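Local coordinates for protein putative sporulation-specific glycosylase YdhD (PDB 3CZ8) that is a putative sporulation-specific glycosylase of Bacillus subtilis whose family 18 glycosyl hydrolase domain probably binds chitin and probably hydrolyses glycosidic bonds, at residues Y146-V152 with V175-M181. The protein carries 1 engineered substitution. Residues are numbered along the deposited sequence; the frame is centred on the assembly and turned at random.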
ATOM      1  N   TYR A 146      24.984   9.096 -14.146  1.00 41.16           N
ATOM      2  CA  TYR A 146      23.608   8.837 -13.698  1.00 41.68           C
ATOM      3  C   TYR A 146      22.730   8.195 -14.772  1.00 40.59           C
ATOM      4  O   TYR A 146      22.772   8.586 -15.939  1.00 48.44           O
ATOM      5  CB  TYR A 146      22.954  10.129 -13.217  1.00 33.33           C
ATOM      6  CG  TYR A 146      23.725  10.842 -12.132  1.00 46.85           C
ATOM      7  CD1 TYR A 146      24.561  11.918 -12.435  1.00 35.82           C
ATOM      8  CD2 TYR A 146      23.615  10.445 -10.798  1.00 45.31           C
ATOM      9  CE1 TYR A 146      25.271  12.576 -11.437  1.00 46.36           C
ATOM     10  CE2 TYR A 146      24.320  11.102  -9.795  1.00 51.15           C
ATOM     11  CZ  TYR A 146      25.146  12.162 -10.123  1.00 51.40           C
ATOM     12  OH  TYR A 146      25.846  12.804  -9.136  1.00 56.58           O
ATOM     13  N   VAL A 147      21.921   7.230 -14.349  1.00 37.53           N
ATOM     14  CA  VAL A 147      21.037   6.450 -15.224  1.00 32.00           C
ATOM     15  C   VAL A 147      19.770   7.252 -15.579  1.00 36.60           C
ATOM     16  O   VAL A 147      19.266   8.022 -14.762  1.00 32.39           O
ATOM     17  CB  VAL A 147      20.674   5.092 -14.537  1.00 39.99           C
ATOM     18  CG1 VAL A 147      19.866   4.177 -15.444  1.00 42.04           C
ATOM     19  CG2 VAL A 147      21.936   4.365 -14.095  1.00 57.63           C
ATOM     20  N   LEU A 148      19.280   7.098 -16.808  1.00 35.99           N
ATOM     21  CA  LEU A 148      18.023   7.720 -17.220  1.00 26.71           C
ATOM     22  C   LEU A 148      16.981   6.656 -17.508  1.00 27.67           C
ATOM     23  O   LEU A 148      17.167   5.810 -18.378  1.00 28.21           O
ATOM     24  CB  LEU A 148      18.215   8.643 -18.435  1.00 29.41           C
ATOM     25  CG  LEU A 148      16.964   9.326 -19.014  1.00 32.83           C
ATOM     26  CD1 LEU A 148      16.217  10.130 -17.978  1.00 27.49           C
ATOM     27  CD2 LEU A 148      17.306  10.205 -20.197  1.00 26.89           C
ATOM     28  N   THR A 149      15.894   6.686 -16.740  1.00 24.63           N
ATOM     29  CA  THR A 149      14.772   5.779 -16.953  1.00 20.53           C
ATOM     30  C   THR A 149      13.493   6.598 -17.095  1.00 19.87           C
ATOM     31  O   THR A 149      13.452   7.759 -16.700  1.00 24.48           O
ATOM     32  CB  THR A 149      14.610   4.730 -15.813  1.00 29.60           C
ATOM     33  OG1 THR A 149      14.120   5.370 -14.629  1.00 23.49           O
ATOM     34  CG2 THR A 149      15.928   4.032 -15.496  1.00 25.10           C
ATOM     35  N   ILE A 150      12.458   5.992 -17.671  1.00 24.26           N
ATOM     36  CA  ILE A 150      11.209   6.690 -17.944  1.00 20.94           C
ATOM     37  C   ILE A 150      10.012   5.758 -17.753  1.00 23.88           C
ATOM     38  O   ILE A 150      10.069   4.571 -18.096  1.00 32.83           O
ATOM     39  CB  ILE A 150      11.211   7.323 -19.367  1.00 23.92           C
ATOM     40  CG1 ILE A 150       9.916   8.103 -19.629  1.00 19.27           C
ATOM     41  CG2 ILE A 150      11.462   6.254 -20.445  1.00 22.86           C
ATOM     42  CD1 ILE A 150       9.934   8.944 -20.877  1.00 19.61           C
ATOM     43  N   ALA A 151       8.945   6.291 -17.162  1.00 21.35           N
ATOM     44  CA  ALA A 151       7.677   5.580 -17.084  1.00 23.00           C
ATOM     45  C   ALA A 151       6.807   6.070 -18.238  1.00 29.85           C
ATOM     46  O   ALA A 151       6.541   7.268 -18.349  1.00 26.27           O
ATOM     47  CB  ALA A 151       7.003   5.829 -15.736  1.00 20.57           C
ATOM     48  N   VAL A 152       6.407   5.146 -19.112  1.00 25.10           N
ATOM     49  CA  VAL A 152       5.522   5.453 -20.246  1.00 33.30           C
ATOM     50  C   VAL A 152       4.250   4.598 -20.181  1.00 34.85           C
ATOM     51  O   VAL A 152       4.272   3.496 -19.623  1.00 35.77           O
ATOM     52  CB  VAL A 152       6.222   5.260 -21.648  1.00 25.37           C
ATOM     53  CG1 VAL A 152       7.387   6.225 -21.832  1.00 30.94           C
ATOM     54  CG2 VAL A 152       6.666   3.821 -21.866  1.00 27.88           C
ATOM     55  N   VAL A 175      16.975   6.926 -23.615  1.00 24.71           N
ATOM     56  CA  VAL A 175      16.950   6.496 -22.215  1.00 25.14           C
ATOM     57  C   VAL A 175      17.745   5.207 -22.030  1.00 31.46           C
ATOM     58  O   VAL A 175      17.982   4.470 -22.992  1.00 26.24           O
ATOM     59  CB  VAL A 175      15.504   6.343 -21.639  1.00 20.69           C
ATOM     60  CG1 VAL A 175      14.722   7.659 -21.761  1.00 16.55           C
ATOM     61  CG2 VAL A 175      14.756   5.166 -22.286  1.00 18.09           C
ATOM     62  N   ASN A 176      18.173   4.950 -20.798  1.00 24.71           N
ATOM     63  CA  ASN A 176      18.852   3.704 -20.483  1.00 27.16           C
ATOM     64  C   ASN A 176      17.821   2.592 -20.369  1.00 26.25           C
ATOM     65  O   ASN A 176      18.052   1.483 -20.839  1.00 31.65           O
ATOM     66  CB  ASN A 176      19.661   3.827 -19.183  1.00 17.64           C
ATOM     67  CG  ASN A 176      20.802   4.823 -19.291  1.00 35.87           C
ATOM     68  OD1 ASN A 176      20.665   5.987 -18.914  1.00 31.44           O
ATOM     69  ND2 ASN A 176      21.934   4.369 -19.819  1.00 33.24           N
ATOM     70  N   TYR A 177      16.691   2.895 -19.723  1.00 27.69           N
ATOM     71  CA  TYR A 177      15.627   1.911 -19.506  1.00 19.21           C
ATOM     72  C   TYR A 177      14.227   2.504 -19.662  1.00 23.55           C
ATOM     73  O   TYR A 177      13.983   3.659 -19.325  1.00 23.56           O
ATOM     74  CB  TYR A 177      15.771   1.224 -18.132  1.00 22.69           C
ATOM     75  CG  TYR A 177      17.060   0.435 -17.971  1.00 19.22           C
ATOM     76  CD1 TYR A 177      17.177  -0.859 -18.466  1.00 27.67           C
ATOM     77  CD2 TYR A 177      18.164   0.999 -17.330  1.00 24.36           C
ATOM     78  CE1 TYR A 177      18.368  -1.576 -18.329  1.00 33.58           C
ATOM     79  CE2 TYR A 177      19.350   0.299 -17.192  1.00 25.82           C
ATOM     80  CZ  TYR A 177      19.447  -0.985 -17.688  1.00 36.90           C
ATOM     81  OH  TYR A 177      20.633  -1.671 -17.543  1.00 38.50           O
ATOM     82  N   MET A 178      13.305   1.690 -20.165  1.00 23.99           N
ATOM     83  CA  MET A 178      11.927   2.116 -20.375  1.00 26.18           C
ATOM     84  C   MET A 178      11.020   1.264 -19.508  1.00 27.48           C
ATOM     85  O   MET A 178      10.981   0.037 -19.658  1.00 20.93           O
ATOM     86  CB  MET A 178      11.555   1.987 -21.861  1.00 31.54           C
ATOM     87  CG  MET A 178      10.138   2.416 -22.249  1.00 49.57           C
ATOM     88  SD  MET A 178       9.762   2.228 -24.025  1.00 37.23           S
ATOM     89  CE  MET A 178      10.946   3.358 -24.696  1.00  7.65           C
ATOM     90  N   PHE A 179      10.321   1.916 -18.578  1.00 18.02           N
ATOM     91  CA  PHE A 179       9.352   1.229 -17.740  1.00 25.21           C
ATOM     92  C   PHE A 179       7.995   1.373 -18.416  1.00 25.21           C
ATOM     93  O   PHE A 179       7.422   2.462 -18.453  1.00 24.05           O
ATOM     94  CB  PHE A 179       9.281   1.831 -16.320  1.00 18.12           C
ATOM     95  CG  PHE A 179      10.598   1.869 -15.563  1.00 18.57           C
ATOM     96  CD1 PHE A 179      11.643   0.990 -15.844  1.00 35.32           C
ATOM     97  CD2 PHE A 179      10.757   2.775 -14.515  1.00 23.09           C
ATOM     98  CE1 PHE A 179      12.829   1.035 -15.120  1.00 29.39           C
ATOM     99  CE2 PHE A 179      11.936   2.822 -13.783  1.00 36.98           C
ATOM    100  CZ  PHE A 179      12.971   1.949 -14.088  1.00 28.53           C
ATOM    101  N   ILE A 180       7.482   0.280 -18.960  1.00 25.99           N
ATOM    102  CA  ILE A 180       6.207   0.335 -19.659  1.00 22.03           C
ATOM    103  C   ILE A 180       5.101   0.011 -18.683  1.00 20.14           C
ATOM    104  O   ILE A 180       5.075  -1.069 -18.105  1.00 28.64           O
ATOM    105  CB  ILE A 180       6.162  -0.605 -20.884  1.00 32.59           C
ATOM    106  CG1 ILE A 180       7.203  -0.168 -21.915  1.00 35.25           C
ATOM    107  CG2 ILE A 180       4.761  -0.608 -21.511  1.00 22.02           C
ATOM    108  CD1 ILE A 180       7.407  -1.159 -22.995  1.00 39.76           C
ATOM    109  N   MET A 181       4.197   0.963 -18.484  1.00 24.66           N
ATOM    110  CA  MET A 181       3.136   0.792 -17.505  1.00 26.07           C
ATOM    111  C   MET A 181       1.962   0.050 -18.135  1.00 24.70           C
ATOM    112  O   MET A 181       0.961   0.650 -18.533  1.00 36.12           O
ATOM    113  CB  MET A 181       2.761   2.144 -16.881  1.00 27.33           C
ATOM    114  CG  MET A 181       3.939   2.862 -16.176  1.00 37.30           C
ATOM    115  SD  MET A 181       4.734   2.008 -14.770  1.00 33.24           S
ATOM    116  CE  MET A 181       6.008   1.077 -15.523  1.00 40.01           C
TER
HETATM  117  O   HOH W   1      22.468   7.903 -18.548  1.00 36.59           O
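With CG anti to its own carbonyl carbon (chi1 -65°), Asn176 turns its amide back along 146-152, and its OD1 accepts a bond from Leu148 N at 2.8 Å. Thr149 holds OG1 between its backbone N and carbonyl carbon (chi1 72°), which sends CG2 toward Tyr177. The Leu148 N-H points fairly straight at Asn176 OD1 (163°), tilted from the plane of that amide carbonyl. Leu148 O accepts two backbone donors, Tyr177 N and, at 2.8 Å, Asn176 N. A water donates to both Asn176 OD1 and Tyr146 O. Replacing this asparagine by an alanine is likely to leave the Leu148 N-H without its acceptor and the water with one partner fewer. The strands run parallel, and the ladder passes through Ile150 to the bond from Met181 N to Val152 O. With helix 168-174 they form a beta-alpha-beta unit of the family 18 TIM barrel. On the barrel's inner side, Thr149 sets CB over the Phe179 ring, an off-centre CH-pi contact 4.1 Å from the centroid. Thr149 OG1 is hydrogen-bonded to Val115 O and Thr116 OG1. Thr149 CG2 and Val147 CG1 come to the edge of the Tyr177 ring, whose OH bonds to Arg215. Ala151, on the same side as Thr149, lies near Glu120, the predicted proton donor. On the side facing the helices, Ile150 CG2 meets Val175 CG1 at 3.8 Å. Val152 CG2 touches Met178 CG. Helices 127-143 and 168-174 cover this apolar layer.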